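Local structure of exopolygalacturonase (Yersinia enterocolitica, 2UVF) at residues A[96-101]-A[105-110]. The protein probably hydrolyses the polygalacturonic acid of pectin from a chain end, as a periplasmic family 28 glycoside hydrolase with a beta-helix fold. Numbering follows the deposited sequence.
Sequences DHFYVN and NFQHKI. With NI (nickel (II) ion), chain J.
The hydroxyl of Tyr-99 bonds to two backbone groups of one loop. Tyr-99 OH donates to His-108 O at 2.8 Å, in the carbonyl plane and on a lone pair. The same oxygen accepts from Ile-110 N at 3.2 Å, with an N-H...O angle of 161°, nearly straight. CG of Tyr-99 lies anti to its carbonyl carbon (chi1 -59°), which carries the ring across to segment 105-110. His-108 O meets this ring at its edge. CD2 of Phe-98 sits over the centre of one ring face, 3.9 Å above the plane. On the loop side, Gln-107 CB lies 3.9 Å from Tyr-99 CE1, and the CG2 methyl of Ile-110 lies beside the hydroxyl.

Gln-107 is bent at chi2 and crosses Phe-98 at about a right angle. Its CD comes 3.7 Å from Phe-98 CE2, with amide and ring planes 69° apart. Gln-107 is buried, and both ends of its amide are hydrogen-bonded to the beta-helix, OE1 to Thr-528 of strand 518-532 and NE2 to Met-487 O of strand 476-490. Phe-98 also packs on Ala-486 and Val-457. The contact lies in the fibronectin type III region, against strands of the beta-helix. His-97 NE2 and two waters are ligands of a nickel ion, away from this contact. The paired bonds of Tyr-99 probably hold the hydroxyl in one rotation, its proton toward His-108 O, and tie segment 105-110 to helix 92-100.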
# COMPACT_ATOMS: atom_id res chain seq x y z
N ASP A 96 8.74 -17.23 -0.40
CA ASP A 96 9.51 -18.45 -0.19
C ASP A 96 10.81 -18.41 -0.96
O ASP A 96 11.86 -18.77 -0.46
CB ASP A 96 8.73 -19.65 -0.64
CG ASP A 96 7.66 -20.05 0.31
OD1 ASP A 96 7.50 -19.48 1.41
OD2 ASP A 96 6.96 -20.98 -0.07
N HIS A 97 10.73 -17.94 -2.20
CA HIS A 97 11.88 -17.92 -3.07
C HIS A 97 12.94 -16.97 -2.52
O HIS A 97 14.14 -17.19 -2.68
CB HIS A 97 11.48 -17.57 -4.50
CG HIS A 97 12.65 -17.30 -5.38
ND1 HIS A 97 13.11 -16.03 -5.63
CD2 HIS A 97 13.51 -18.14 -6.00
CE1 HIS A 97 14.17 -16.10 -6.41
NE2 HIS A 97 14.45 -17.37 -6.64
N PHE A 98 12.48 -15.94 -1.80
CA PHE A 98 13.38 -14.94 -1.21
C PHE A 98 14.42 -15.65 -0.33
O PHE A 98 15.57 -15.28 -0.32
CB PHE A 98 12.56 -13.91 -0.43
CG PHE A 98 13.39 -12.89 0.32
CD1 PHE A 98 13.75 -11.68 -0.29
CD2 PHE A 98 13.77 -13.12 1.65
CE1 PHE A 98 14.49 -10.74 0.41
CE2 PHE A 98 14.51 -12.18 2.34
CZ PHE A 98 14.87 -10.98 1.72
N TYR A 99 13.99 -16.67 0.41
CA TYR A 99 14.90 -17.39 1.29
C TYR A 99 15.73 -18.48 0.60
O TYR A 99 16.67 -18.98 1.22
CB TYR A 99 14.14 -17.98 2.47
CG TYR A 99 13.44 -16.94 3.31
CD1 TYR A 99 14.13 -16.19 4.26
CD2 TYR A 99 12.07 -16.71 3.16
CE1 TYR A 99 13.47 -15.25 5.04
CE2 TYR A 99 11.42 -15.76 3.91
CZ TYR A 99 12.13 -15.05 4.86
OH TYR A 99 11.48 -14.10 5.62
N VAL A 100 15.41 -18.85 -0.65
CA VAL A 100 16.18 -19.85 -1.43
C VAL A 100 17.66 -19.52 -1.52
O VAL A 100 18.49 -20.42 -1.54
CB VAL A 100 15.63 -19.99 -2.83
N ASN A 101 17.96 -18.23 -1.60
CA ASN A 101 19.34 -17.70 -1.61
C ASN A 101 20.02 -17.75 -0.24
O ASN A 101 21.26 -17.70 -0.15
CB ASN A 101 19.32 -16.25 -2.12
CG ASN A 101 19.57 -16.13 -3.61
OD1 ASN A 101 19.76 -15.03 -4.13
ND2 ASN A 101 19.59 -17.28 -4.32
N ASN A 105 21.66 -18.60 7.16
CA ASN A 105 20.45 -18.20 7.87
C ASN A 105 20.45 -16.72 8.30
O ASN A 105 20.10 -16.39 9.44
CB ASN A 105 20.25 -19.10 9.09
CG ASN A 105 19.33 -20.29 8.83
OD1 ASN A 105 18.76 -20.84 9.77
ND2 ASN A 105 19.19 -20.69 7.56
N PHE A 106 20.84 -15.84 7.38
CA PHE A 106 21.03 -14.43 7.75
C PHE A 106 19.69 -13.68 7.88
O PHE A 106 19.52 -12.90 8.81
CB PHE A 106 21.98 -13.74 6.77
CG PHE A 106 22.05 -12.25 6.94
CD1 PHE A 106 22.98 -11.67 7.82
CD2 PHE A 106 21.18 -11.40 6.23
CE1 PHE A 106 23.05 -10.28 7.96
CE2 PHE A 106 21.22 -10.02 6.39
CZ PHE A 106 22.16 -9.45 7.26
N GLN A 107 18.77 -13.96 6.98
CA GLN A 107 17.49 -13.24 6.86
C GLN A 107 16.47 -13.63 7.93
O GLN A 107 16.29 -14.82 8.23
CB GLN A 107 16.88 -13.45 5.46
CG GLN A 107 17.63 -12.78 4.29
CD GLN A 107 17.52 -11.26 4.29
OE1 GLN A 107 16.74 -10.69 5.06
NE2 GLN A 107 18.31 -10.61 3.46
N HIS A 108 15.83 -12.61 8.51
CA HIS A 108 14.71 -12.81 9.42
C HIS A 108 13.62 -13.62 8.72
O HIS A 108 13.13 -13.23 7.66
CB HIS A 108 14.12 -11.47 9.91
CG HIS A 108 13.00 -11.64 10.89
ND1 HIS A 108 13.21 -11.78 12.25
CD2 HIS A 108 11.66 -11.76 10.71
CE1 HIS A 108 12.05 -11.96 12.86
NE2 HIS A 108 11.10 -11.96 11.95
N LYS A 109 13.25 -14.74 9.31
CA LYS A 109 12.16 -15.57 8.78
C LYS A 109 10.81 -15.09 9.28
O LYS A 109 10.50 -15.16 10.47
CB LYS A 109 12.37 -17.06 9.13
CG LYS A 109 13.72 -17.66 8.68
CD LYS A 109 14.10 -18.83 9.62
CE LYS A 109 15.55 -19.31 9.44
NZ LYS A 109 16.54 -18.44 10.14
N ILE A 110 9.99 -14.60 8.36
CA ILE A 110 8.66 -14.09 8.69
C ILE A 110 7.68 -15.24 8.95
O ILE A 110 7.92 -16.37 8.54
CB ILE A 110 8.15 -13.10 7.60
CG1 ILE A 110 7.88 -13.82 6.27
CG2 ILE A 110 9.15 -11.95 7.41
CD1 ILE A 110 7.00 -13.04 5.30
NI NI J . 16.04 -18.14 -7.80
O HOH W 1 15.58 -16.77 -9.53
O HOH W 2 17.41 -16.76 -6.57